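Sensor-type histidine kinase PrrB (PDB 1YSR) catalyses ATP-dependent phosphorylation of a protein histidine in the PrrB/PrrA two-component system of Mycobacterium tuberculosis, this chain being its C-terminal ATP-binding domain. Local coordinates at residues Val6-Thr11 / Gly42-Leu47; Leu14-His19 / Gly46-Val51; Gln95-Arg100 / Ala130-Ser135. All blocks are in the same frame, centred on the assembly; numbering follows the deposited sequence.

Interactions 1 and 2 are neighbours, their centres about 9 Å apart. Both join helix 10-24 to helix 44-61, and they share Gly46 and Leu47: interaction 1 ties the two helices together at their starts, through the short strands that lead into them, and interaction 2 packs them one to two turns further on. Interaction 3 lies on the other side of the chain's centre, about 22 Å and 18 Å, centre to centre, from interactions 1 and 2. In histidine kinases of this fold ATP binds between the helix corresponding to 44-61 and the lid that follows helix 94-98, so the site would probably lie between the two groups; the unmodelled residues 103-113 probably include much of this lid.

Interaction 1. Residues Val6-Thr11 / Gly42-Leu47; sequences VPVDIT and GLPAGL
Val6 and Gly42 face each other as an antiparallel hydrogen-bonded pair. Val6 N donates to Gly42 O at 2.8 Å, and Gly42 N returns a bond to Val6 O at 2.9 Å. Around this polar clasp the contact is aliphatic. Val6 CG2 meets Pro44 CD at 3.8 Å, the two side chains crossing at about a right angle. Val8 brings its CG2 branch, anti to the carbonyl carbon, to the backbone of Gly42, 3.7 Å from Gly42 O, and to the same Pro44 CD, which thus touches a methyl from each valine. Further along, the end methyls of Ile10 and Leu47 meet, CD1 to CD1 at 3.8 Å, where these side chains also cross at about a right angle. In the second shell, Val8 and Ile10 bond through their backbones to Ile40 and Cys38, while Ile40 and Leu13 pack on Leu47. Asp9 caps helix 10-24 through OD1 to Asp12 N, and Leu43 N is held by His126 NE2. Two paired strands, 6-9 and 39-42, each passing into a helix, here form the small antiparallel sheet at one end of the histidine kinase ATP-binding domain, a domain of the GHKL superfamily with the Bergerat fold.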
ATOM      1  N   VAL A   6      -1.285   7.542   5.163  1.00 34.29           N
ATOM      2  CA  VAL A   6       0.191   7.453   5.050  1.00 33.70           C
ATOM      3  C   VAL A   6       0.542   7.573   3.570  1.00 32.59           C
ATOM      4  O   VAL A   6      -0.364   7.546   2.724  1.00 32.94           O
ATOM      5  CB  VAL A   6       0.719   6.120   5.554  1.00 33.75           C
ATOM      6  CG1 VAL A   6       0.354   5.948   7.065  1.00 36.35           C
ATOM      7  CG2 VAL A   6       0.175   4.957   4.729  1.00 34.27           C
ATOM      8  N   PRO A   7       1.836   7.726   3.254  1.00 32.29           N
ATOM      9  CA  PRO A   7       2.265   7.816   1.866  1.00 32.30           C
ATOM     10  C   PRO A   7       1.864   6.542   1.147  1.00 31.78           C
ATOM     11  O   PRO A   7       2.048   5.461   1.685  1.00 31.48           O
ATOM     12  CB  PRO A   7       3.812   7.911   1.994  1.00 32.92           C
ATOM     13  CG  PRO A   7       4.019   8.597   3.322  1.00 33.29           C
ATOM     14  CD  PRO A   7       3.003   7.814   4.165  1.00 33.20           C
ATOM     15  N   VAL A   8       1.289   6.670  -0.041  1.00 31.17           N
ATOM     16  CA  VAL A   8       0.921   5.526  -0.867  1.00 29.34           C
ATOM     17  C   VAL A   8       1.417   5.745  -2.272  1.00 27.64           C
ATOM     18  O   VAL A   8       1.065   6.697  -2.903  1.00 28.17           O
ATOM     19  CB  VAL A   8      -0.617   5.345  -0.952  1.00 28.79           C
ATOM     20  CG1 VAL A   8      -0.879   4.062  -1.667  1.00 33.37           C
ATOM     21  CG2 VAL A   8      -1.243   5.240   0.441  1.00 27.97           C
ATOM     22  N   ASP A   9       2.237   4.826  -2.774  1.00 29.46           N
ATOM     23  CA  ASP A   9       2.630   4.875  -4.187  1.00 28.93           C
ATOM     24  C   ASP A   9       1.510   4.244  -4.982  1.00 28.20           C
ATOM     25  O   ASP A   9       1.396   3.029  -4.994  1.00 28.10           O
ATOM     26  CB  ASP A   9       3.933   4.087  -4.393  1.00 27.74           C
ATOM     27  CG  ASP A   9       4.396   4.080  -5.859  1.00 30.06           C
ATOM     28  OD1 ASP A   9       3.578   4.284  -6.793  1.00 36.66           O
ATOM     29  OD2 ASP A   9       5.585   3.776  -6.069  1.00 35.75           O
ATOM     30  N   ILE A  10       0.660   5.081  -5.562  1.00 28.56           N
ATOM     31  CA  ILE A  10      -0.554   4.618  -6.260  1.00 28.80           C
ATOM     32  C   ILE A  10      -0.188   3.735  -7.432  1.00 29.74           C
ATOM     33  O   ILE A  10      -0.877   2.728  -7.797  1.00 27.99           O
ATOM     34  CB  ILE A  10      -1.370   5.867  -6.808  1.00 28.45           C
ATOM     35  CG1 ILE A  10      -1.970   6.658  -5.644  1.00 32.59           C
ATOM     36  CG2 ILE A  10      -2.457   5.427  -7.778  1.00 35.66           C
ATOM     37  CD1 ILE A  10      -2.818   5.770  -4.653  1.00 32.62           C
ATOM     38  N   THR A  11       0.916   4.130  -8.076  1.00 31.16           N
ATOM     39  CA  THR A  11       1.386   3.423  -9.241  1.00 31.69           C
ATOM     40  C   THR A  11       1.803   1.990  -8.915  1.00 32.10           C
ATOM     41  O   THR A  11       1.388   1.035  -9.609  1.00 32.72           O
ATOM     42  CB  THR A  11       2.502   4.273  -9.927  1.00 31.05           C
ATOM     43  OG1 THR A  11       1.988   5.597 -10.150  1.00 38.39           O
ATOM     44  CG2 THR A  11       2.869   3.637 -11.241  1.00 33.39           C
ATOM     45  N   GLY A  42      -2.855   8.624   1.853  1.00 31.31           N
ATOM     46  CA  GLY A  42      -4.096   7.894   1.743  1.00 31.29           C
ATOM     47  C   GLY A  42      -4.062   6.632   2.566  1.00 32.25           C
ATOM     48  O   GLY A  42      -3.148   6.419   3.391  1.00 31.22           O
ATOM     49  N   LEU A  43      -5.075   5.790   2.334  1.00 31.39           N
ATOM     50  CA  LEU A  43      -5.231   4.578   3.131  1.00 30.81           C
ATOM     51  C   LEU A  43      -4.953   3.433   2.176  1.00 31.12           C
ATOM     52  O   LEU A  43      -5.824   3.119   1.343  1.00 28.83           O
ATOM     53  CB  LEU A  43      -6.677   4.452   3.645  1.00 31.72           C
ATOM     54  CG  LEU A  43      -7.253   5.668   4.423  1.00 38.14           C
ATOM     55  CD1 LEU A  43      -8.808   5.852   4.328  1.00 47.43           C
ATOM     56  CD2 LEU A  43      -6.788   5.639   5.892  1.00 35.71           C
ATOM     57  N   PRO A  44      -3.765   2.797   2.281  1.00 31.41           N
ATOM     58  CA  PRO A  44      -3.445   1.819   1.257  1.00 30.15           C
ATOM     59  C   PRO A  44      -4.390   0.608   1.214  1.00 29.79           C
ATOM     60  O   PRO A  44      -4.642   0.114   0.112  1.00 29.12           O
ATOM     61  CB  PRO A  44      -1.991   1.405   1.548  1.00 31.48           C
ATOM     62  CG  PRO A  44      -1.754   1.744   2.990  1.00 31.91           C
ATOM     63  CD  PRO A  44      -2.696   2.925   3.314  1.00 32.84           C
ATOM     64  N   ALA A  45      -4.931   0.163   2.355  1.00 26.53           N
ATOM     65  CA  ALA A  45      -5.843  -0.987   2.303  1.00 27.57           C
ATOM     66  C   ALA A  45      -7.159  -0.582   1.567  1.00 26.67           C
ATOM     67  O   ALA A  45      -7.648  -1.309   0.730  1.00 26.61           O
ATOM     68  CB  ALA A  45      -6.176  -1.502   3.699  1.00 27.85           C
ATOM     69  N   GLY A  46      -7.637   0.619   1.840  1.00 27.71           N
ATOM     70  CA  GLY A  46      -8.924   1.082   1.258  1.00 26.76           C
ATOM     71  C   GLY A  46      -8.720   1.331  -0.236  1.00 27.71           C
ATOM     72  O   GLY A  46      -9.576   0.965  -1.039  1.00 27.74           O
ATOM     73  N   LEU A  47      -7.582   1.946  -0.606  1.00 27.18           N
ATOM     74  CA  LEU A  47      -7.357   2.209  -2.064  1.00 27.82           C
ATOM     75  C   LEU A  47      -7.247   0.893  -2.841  1.00 28.37           C
ATOM     76  O   LEU A  47      -7.837   0.724  -3.934  1.00 27.09           O
ATOM     77  CB  LEU A  47      -6.138   3.088  -2.287  1.00 28.22           C
ATOM     78  CG  LEU A  47      -6.367   4.509  -1.792  1.00 29.50           C
ATOM     79  CD1 LEU A  47      -5.077   5.218  -1.708  1.00 33.08           C
ATOM     80  CD2 LEU A  47      -7.424   5.284  -2.654  1.00 31.72           C
TER

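Interaction 2. Residues Leu14-His19 / Gly46-Val51; sequences LDRAAH and GLRLAV
Arg48 lays one face of its guanidinium over the backbone of Ala17, whose CA stands 3.6 Å above the plane and over the centre of the group. The chain of Arg48 leaves its helix with CG anti to the backbone N, then bends at chi2 (60°), which carries the flat end across to helix 10-24. On the way its NE passes 3.7 Å from Ala17 CB, and at the far end NH2 comes to 3.9 Å from Arg16 CB. Ala17 is therefore held under both the aliphatic and the charged parts of the arginine. Its methyl also meets Val51 CG1 at 3.8 Å. The other branch of Val51 reaches Leu14: CG2 lies 3.8 Å from Leu14 CD2, the two side chains crossing at about a right angle. Ala17, Val51 and Leu14 thus make an apolar patch next to the arginine. The axes of segments 14-19 and 46-51 approach to 10.3 Å, their directions 45° apart, a spacing that the long reach of Arg48 and the branched side chains bridge. A water adds a polar link, donating to Ala17 O at 2.7 Å and accepting a weak bond from Arg48 NH1.

Beyond the two segments, Arg48 forms salt bridges from NE to Asp52 and from NH1 to Asp20, one carboxylate on each helix, and Ile39 of the third subunit packs against it. Arg16 NE lies 4.3 Å from Arg48 NH2, but Arg16 has its own carboxylate partner in Asp12. The buried charge of Arg48 is thus probably well compensated by these aspartates, which would also help hold its plane against Ala17, so that electrostatics probably joins the helix pair alongside apolar packing.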
ATOM      1  N   LEU A  14      -1.296  -0.133  -8.070  1.00 27.20           N
ATOM      2  CA  LEU A  14      -1.931  -0.646  -9.310  1.00 29.08           C
ATOM      3  C   LEU A  14      -1.166  -1.846  -9.899  1.00 28.78           C
ATOM      4  O   LEU A  14      -1.765  -2.815 -10.377  1.00 27.60           O
ATOM      5  CB  LEU A  14      -2.100   0.482 -10.335  1.00 28.58           C
ATOM      6  CG  LEU A  14      -3.075   1.629  -9.935  1.00 30.10           C
ATOM      7  CD1 LEU A  14      -3.132   2.754 -11.012  1.00 28.14           C
ATOM      8  CD2 LEU A  14      -4.475   1.087  -9.708  1.00 25.73           C
ATOM      9  N   ASP A  15       0.156  -1.723  -9.931  1.00 30.80           N
ATOM     10  CA  ASP A  15       1.031  -2.771 -10.510  1.00 31.60           C
ATOM     11  C   ASP A  15       0.785  -4.056  -9.722  1.00 31.27           C
ATOM     12  O   ASP A  15       0.571  -5.087 -10.315  1.00 29.67           O
ATOM     13  CB  ASP A  15       2.492  -2.354 -10.475  1.00 33.33           C
ATOM     14  CG  ASP A  15       3.374  -3.140 -11.478  1.00 40.37           C
ATOM     15  OD1 ASP A  15       2.843  -3.843 -12.380  1.00 37.95           O
ATOM     16  OD2 ASP A  15       4.599  -3.004 -11.344  1.00 47.06           O
ATOM     17  N   ARG A  16       0.781  -3.987  -8.384  1.00 30.72           N
ATOM     18  CA  ARG A  16       0.517  -5.182  -7.576  1.00 31.89           C
ATOM     19  C   ARG A  16      -0.885  -5.664  -7.739  1.00 31.52           C
ATOM     20  O   ARG A  16      -1.118  -6.855  -7.756  1.00 30.21           O
ATOM     21  CB  ARG A  16       0.769  -5.002  -6.057  1.00 32.52           C
ATOM     22  CG  ARG A  16       2.167  -4.512  -5.661  1.00 37.48           C
ATOM     23  CD  ARG A  16       2.280  -4.381  -4.096  1.00 37.98           C
ATOM     24  NE  ARG A  16       1.222  -3.590  -3.435  1.00 54.69           N
ATOM     25  CZ  ARG A  16       1.287  -2.285  -3.117  1.00 57.67           C
ATOM     26  NH1 ARG A  16       2.349  -1.547  -3.398  1.00 57.31           N
ATOM     27  NH2 ARG A  16       0.259  -1.705  -2.509  1.00 64.43           N
ATOM     28  N   ALA A  17      -1.853  -4.738  -7.795  1.00 29.28           N
ATOM     29  CA  ALA A  17      -3.221  -5.158  -7.956  1.00 27.42           C
ATOM     30  C   ALA A  17      -3.375  -5.978  -9.240  1.00 26.44           C
ATOM     31  O   ALA A  17      -4.124  -6.956  -9.274  1.00 27.16           O
ATOM     32  CB  ALA A  17      -4.137  -3.929  -8.005  1.00 27.18           C
ATOM     33  N   ALA A  18      -2.726  -5.515 -10.292  1.00 27.93           N
ATOM     34  CA  ALA A  18      -2.935  -6.169 -11.607  1.00 29.17           C
ATOM     35  C   ALA A  18      -2.273  -7.556 -11.535  1.00 30.56           C
ATOM     36  O   ALA A  18      -2.829  -8.541 -11.975  1.00 32.99           O
ATOM     37  CB  ALA A  18      -2.324  -5.348 -12.684  1.00 29.29           C
ATOM     38  N   HIS A  19      -1.094  -7.631 -10.914  1.00 33.52           N
ATOM     39  CA  HIS A  19      -0.367  -8.909 -10.809  1.00 35.34           C
ATOM     40  C   HIS A  19      -1.165  -9.914 -10.012  1.00 35.27           C
ATOM     41  O   HIS A  19      -1.290 -11.082 -10.409  1.00 35.57           O
ATOM     42  CB  HIS A  19       1.030  -8.690 -10.213  1.00 36.42           C
ATOM     43  CG  HIS A  19       2.007  -8.096 -11.187  1.00 43.94           C
ATOM     44  ND1 HIS A  19       2.507  -8.807 -12.264  1.00 53.58           N
ATOM     45  CD2 HIS A  19       2.573  -6.865 -11.258  1.00 50.35           C
ATOM     46  CE1 HIS A  19       3.334  -8.037 -12.953  1.00 50.96           C
ATOM     47  NE2 HIS A  19       3.403  -6.859 -12.357  1.00 57.50           N
ATOM     48  N   GLY A  46      -7.637   0.619   1.840  1.00 27.71           N
ATOM     49  CA  GLY A  46      -8.924   1.082   1.258  1.00 26.76           C
ATOM     50  C   GLY A  46      -8.720   1.331  -0.236  1.00 27.71           C
ATOM     51  O   GLY A  46      -9.576   0.965  -1.039  1.00 27.74           O
ATOM     52  N   LEU A  47      -7.582   1.946  -0.606  1.00 27.18           N
ATOM     53  CA  LEU A  47      -7.357   2.209  -2.064  1.00 27.82           C
ATOM     54  C   LEU A  47      -7.247   0.893  -2.841  1.00 28.37           C
ATOM     55  O   LEU A  47      -7.837   0.724  -3.934  1.00 27.09           O
ATOM     56  CB  LEU A  47      -6.138   3.088  -2.287  1.00 28.22           C
ATOM     57  CG  LEU A  47      -6.367   4.509  -1.792  1.00 29.50           C
ATOM     58  CD1 LEU A  47      -5.077   5.218  -1.708  1.00 33.08           C
ATOM     59  CD2 LEU A  47      -7.424   5.284  -2.654  1.00 31.72           C
ATOM     60  N   ARG A  48      -6.496  -0.031  -2.264  1.00 28.61           N
ATOM     61  CA  ARG A  48      -6.338  -1.337  -2.912  1.00 28.40           C
ATOM     62  C   ARG A  48      -7.675  -2.025  -3.024  1.00 28.90           C
ATOM     63  O   ARG A  48      -7.989  -2.645  -4.038  1.00 28.30           O
ATOM     64  CB  ARG A  48      -5.322  -2.201  -2.165  1.00 27.19           C
ATOM     65  CG  ARG A  48      -5.175  -3.646  -2.733  1.00 29.20           C
ATOM     66  CD  ARG A  48      -4.713  -3.698  -4.231  1.00 33.45           C
ATOM     67  NE  ARG A  48      -4.806  -5.109  -4.595  1.00 28.55           N
ATOM     68  CZ  ARG A  48      -3.790  -5.965  -4.475  1.00 31.49           C
ATOM     69  NH1 ARG A  48      -3.978  -7.245  -4.729  1.00 33.67           N
ATOM     70  NH2 ARG A  48      -2.602  -5.524  -4.138  1.00 34.66           N
ATOM     71  N   LEU A  49      -8.474  -1.979  -1.958  1.00 28.16           N
ATOM     72  CA  LEU A  49      -9.780  -2.608  -2.008  1.00 27.39           C
ATOM     73  C   LEU A  49     -10.706  -2.026  -3.126  1.00 26.51           C
ATOM     74  O   LEU A  49     -11.454  -2.803  -3.803  1.00 25.99           O
ATOM     75  CB  LEU A  49     -10.456  -2.426  -0.659  1.00 27.23           C
ATOM     76  CG  LEU A  49     -11.881  -2.951  -0.471  1.00 28.69           C
ATOM     77  CD1 LEU A  49     -11.938  -4.426  -0.583  1.00 35.89           C
ATOM     78  CD2 LEU A  49     -12.386  -2.426   0.906  1.00 30.21           C
ATOM     79  N   ALA A  50     -10.674  -0.704  -3.276  1.00 25.36           N
ATOM     80  CA  ALA A  50     -11.469   0.016  -4.317  1.00 24.18           C
ATOM     81  C   ALA A  50     -11.065  -0.554  -5.688  1.00 24.27           C
ATOM     82  O   ALA A  50     -11.938  -0.909  -6.530  1.00 26.02           O
ATOM     83  CB  ALA A  50     -11.204   1.501  -4.226  1.00 26.81           C
ATOM     84  N   VAL A  51      -9.762  -0.648  -5.905  1.00 26.50           N
ATOM     85  CA  VAL A  51      -9.226  -1.199  -7.182  1.00 26.26           C
ATOM     86  C   VAL A  51      -9.624  -2.644  -7.369  1.00 27.76           C
ATOM     87  O   VAL A  51     -10.068  -3.044  -8.441  1.00 26.37           O
ATOM     88  CB  VAL A  51      -7.702  -0.976  -7.285  1.00 28.04           C
ATOM     89  CG1 VAL A  51      -7.171  -1.645  -8.522  1.00 29.10           C
ATOM     90  CG2 VAL A  51      -7.383   0.537  -7.358  1.00 26.20           C
TER
HETATM   91  O   HOH W   1      -5.929  -7.286  -7.283  1.00 41.69           O

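Interaction 3. Residues Gln95-Arg100 / Ala130-Ser135; sequences QVVFER and ASLENS
Phe98 drives its ring as a wedge against strand 129-134, entering between the side chains of Ala130 and Leu132, which stand on the same face of the strand. The ring tip rests on the backbone between them: CE2 lies 3.5 Å from Ser131 CA, and CZ is 3.7 Å from Ala130 C. Ser131 points its side chain away, so the ring meets main chain at this position. One wall of the hollow is the Ala130 methyl, 3.7 Å from Phe98 CE1; the other is Leu132, whose CD1 sits 3.7 Å from Phe98 CE2. Ala130 O stands over one face, offset toward the rim, while Leu132 N lies at the edge, near the ring plane. The torsions of Phe98 (chi1 -83°, chi2 -62°) carry the ring off the end of helix 94-98 and turn it so that the Ala130 and Leu132 side chains lie on its two sides. Val97 adds a smaller bump, crossing Leu132 at about a right angle, CG1 to CD1 at 4.2 Å.

Phe98 probably begins the F box of histidine kinases, just ahead of the ATP lid. Leu142 of strand 140-147, Ala120 of helix 117-125 and Leu116 of the preceding loop also touch Phe98. The short helix 94-98 is thereby docked against strand 129-134, an outermost strand of the sheet within this chain, with Val119 and Ala123 of helix 117-125 covering Ala130, while Leu116 touches both Val97 and Leu132.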
ATOM      1  N   GLN A  95     -25.190   6.224 -11.725  1.00 42.39           N
ATOM      2  CA  GLN A  95     -25.519   6.540 -10.328  1.00 43.84           C
ATOM      3  C   GLN A  95     -26.048   5.323  -9.545  1.00 44.11           C
ATOM      4  O   GLN A  95     -25.600   5.043  -8.437  1.00 45.39           O
ATOM      5  CB  GLN A  95     -26.488   7.713 -10.291  1.00 44.56           C
ATOM      6  CG  GLN A  95     -26.899   8.153  -8.851  1.00 45.50           C
ATOM      7  CD  GLN A  95     -27.877   9.309  -8.871  1.00 46.13           C
ATOM      8  OE1 GLN A  95     -28.478   9.582  -9.907  1.00 50.57           O
ATOM      9  NE2 GLN A  95     -28.011  10.025  -7.729  1.00 43.54           N
ATOM     10  N   VAL A  96     -26.980   4.570 -10.103  1.00 43.06           N
ATOM     11  CA  VAL A  96     -27.504   3.407  -9.398  1.00 43.66           C
ATOM     12  C   VAL A  96     -26.391   2.410  -9.120  1.00 42.62           C
ATOM     13  O   VAL A  96     -26.366   1.734  -8.081  1.00 41.99           O
ATOM     14  CB  VAL A  96     -28.679   2.758 -10.173  1.00 44.71           C
ATOM     15  CG1 VAL A  96     -29.021   1.342  -9.632  1.00 47.08           C
ATOM     16  CG2 VAL A  96     -29.898   3.668 -10.072  1.00 43.51           C
ATOM     17  N   VAL A  97     -25.459   2.315 -10.056  1.00 40.73           N
ATOM     18  CA  VAL A  97     -24.369   1.386  -9.855  1.00 40.87           C
ATOM     19  C   VAL A  97     -23.501   1.869  -8.652  1.00 39.70           C
ATOM     20  O   VAL A  97     -23.154   1.091  -7.804  1.00 38.53           O
ATOM     21  CB  VAL A  97     -23.591   1.178 -11.177  1.00 41.15           C
ATOM     22  CG1 VAL A  97     -22.249   0.517 -10.965  1.00 41.26           C
ATOM     23  CG2 VAL A  97     -24.450   0.313 -12.121  1.00 37.25           C
ATOM     24  N   PHE A  98     -23.223   3.151  -8.575  1.00 40.32           N
ATOM     25  CA  PHE A  98     -22.441   3.672  -7.438  1.00 40.87           C
ATOM     26  C   PHE A  98     -23.152   3.600  -6.078  1.00 43.83           C
ATOM     27  O   PHE A  98     -22.497   3.608  -5.048  1.00 43.04           O
ATOM     28  CB  PHE A  98     -21.974   5.095  -7.696  1.00 38.61           C
ATOM     29  CG  PHE A  98     -20.739   5.154  -8.511  1.00 41.15           C
ATOM     30  CD1 PHE A  98     -19.550   4.579  -8.027  1.00 34.17           C
ATOM     31  CD2 PHE A  98     -20.752   5.735  -9.784  1.00 31.36           C
ATOM     32  CE1 PHE A  98     -18.405   4.606  -8.781  1.00 34.33           C
ATOM     33  CE2 PHE A  98     -19.598   5.778 -10.543  1.00 33.87           C
ATOM     34  CZ  PHE A  98     -18.393   5.194 -10.033  1.00 34.00           C
ATOM     35  N   GLU A  99     -24.487   3.559  -6.088  1.00 45.52           N
ATOM     36  CA  GLU A  99     -25.254   3.501  -4.860  1.00 48.59           C
ATOM     37  C   GLU A  99     -25.382   2.062  -4.336  1.00 48.17           C
ATOM     38  O   GLU A  99     -25.958   1.850  -3.269  1.00 50.46           O
ATOM     39  CB  GLU A  99     -26.652   4.093  -5.094  1.00 48.40           C
ATOM     40  CG  GLU A  99     -26.751   5.612  -5.310  1.00 50.63           C
ATOM     41  CD  GLU A  99     -28.129   6.038  -5.882  1.00 51.60           C
ATOM     42  OE1 GLU A  99     -29.018   5.164  -6.105  1.00 60.14           O
ATOM     43  OE2 GLU A  99     -28.323   7.253  -6.136  1.00 62.00           O
ATOM     44  N   ARG A 100     -24.859   1.085  -5.078  1.00 47.50           N
ATOM     45  CA  ARG A 100     -24.969  -0.342  -4.732  1.00 47.67           C
ATOM     46  C   ARG A 100     -23.635  -0.963  -4.392  1.00 47.90           C
ATOM     47  O   ARG A 100     -22.655  -0.670  -5.066  1.00 46.44           O
ATOM     48  CB  ARG A 100     -25.485  -1.163  -5.928  1.00 48.73           C
ATOM     49  CG  ARG A 100     -26.939  -1.091  -6.219  1.00 50.45           C
ATOM     50  CD  ARG A 100     -27.387  -2.375  -6.921  1.00 54.89           C
ATOM     51  NE  ARG A 100     -26.752  -2.534  -8.237  1.00 58.34           N
ATOM     52  CZ  ARG A 100     -27.395  -2.474  -9.408  1.00 59.72           C
ATOM     53  NH1 ARG A 100     -28.714  -2.269  -9.441  1.00 49.67           N
ATOM     54  NH2 ARG A 100     -26.713  -2.631 -10.555  1.00 47.15           N
ATOM     55  N   ALA A 130     -15.472   9.285  -7.495  1.00 30.20           N
ATOM     56  CA  ALA A 130     -15.448   8.143  -8.408  1.00 28.71           C
ATOM     57  C   ALA A 130     -16.547   8.360  -9.464  1.00 31.13           C
ATOM     58  O   ALA A 130     -17.640   8.800  -9.145  1.00 30.98           O
ATOM     59  CB  ALA A 130     -15.683   6.890  -7.655  1.00 29.47           C
ATOM     60  N   SER A 131     -16.238   8.074 -10.720  1.00 31.23           N
ATOM     61  CA  SER A 131     -17.273   8.171 -11.744  1.00 33.09           C
ATOM     62  C   SER A 131     -17.035   7.164 -12.825  1.00 32.50           C
ATOM     63  O   SER A 131     -15.949   6.568 -12.924  1.00 31.77           O
ATOM     64  CB  SER A 131     -17.282   9.565 -12.305  1.00 34.74           C
ATOM     65  OG  SER A 131     -16.009   9.849 -12.768  1.00 39.65           O
ATOM     66  N   LEU A 132     -18.067   6.988 -13.646  1.00 33.65           N
ATOM     67  CA  LEU A 132     -17.987   6.069 -14.786  1.00 32.87           C
ATOM     68  C   LEU A 132     -18.052   6.813 -16.117  1.00 34.83           C
ATOM     69  O   LEU A 132     -18.768   7.848 -16.288  1.00 31.99           O
ATOM     70  CB  LEU A 132     -19.116   5.059 -14.691  1.00 33.29           C
ATOM     71  CG  LEU A 132     -18.883   3.886 -13.725  1.00 29.67           C
ATOM     72  CD1 LEU A 132     -20.155   3.282 -13.260  1.00 29.19           C
ATOM     73  CD2 LEU A 132     -18.003   2.794 -14.412  1.00 29.10           C
ATOM     74  N   GLU A 133     -17.258   6.299 -17.039  1.00 35.48           N
ATOM     75  CA  GLU A 133     -17.116   6.830 -18.409  1.00 37.78           C
ATOM     76  C   GLU A 133     -17.108   5.636 -19.332  1.00 38.30           C
ATOM     77  O   GLU A 133     -17.171   4.483 -18.876  1.00 38.31           O
ATOM     78  CB  GLU A 133     -15.799   7.557 -18.566  1.00 38.59           C
ATOM     79  CG  GLU A 133     -15.709   8.797 -17.758  1.00 41.44           C
ATOM     80  CD  GLU A 133     -14.365   9.480 -17.881  1.00 47.26           C
ATOM     81  OE1 GLU A 133     -13.523   9.016 -18.695  1.00 48.35           O
ATOM     82  OE2 GLU A 133     -14.153  10.471 -17.155  1.00 43.20           O
ATOM     83  N   ASN A 134     -17.091   5.894 -20.649  1.00 40.70           N
ATOM     84  CA  ASN A 134     -17.037   4.800 -21.595  1.00 40.23           C
ATOM     85  C   ASN A 134     -15.565   4.534 -21.920  1.00 39.16           C
ATOM     86  O   ASN A 134     -14.789   5.459 -22.113  1.00 39.96           O
ATOM     87  CB  ASN A 134     -17.867   5.094 -22.866  1.00 42.75           C
ATOM     88  CG  ASN A 134     -19.364   4.697 -22.726  1.00 48.18           C
ATOM     89  OD1 ASN A 134     -19.931   4.594 -21.609  1.00 54.66           O
ATOM     90  ND2 ASN A 134     -20.007   4.479 -23.878  1.00 61.03           N
ATOM     91  N   SER A 135     -15.161   3.276 -21.951  1.00 35.84           N
ATOM     92  CA  SER A 135     -13.754   3.024 -22.097  1.00 35.34           C
ATOM     93  C   SER A 135     -13.384   2.933 -23.615  1.00 36.03           C
ATOM     94  O   SER A 135     -14.172   2.421 -24.373  1.00 37.85           O
ATOM     95  CB  SER A 135     -13.452   1.682 -21.489  1.00 34.98           C
ATOM     96  OG  SER A 135     -12.097   1.460 -21.697  1.00 33.84           O
TER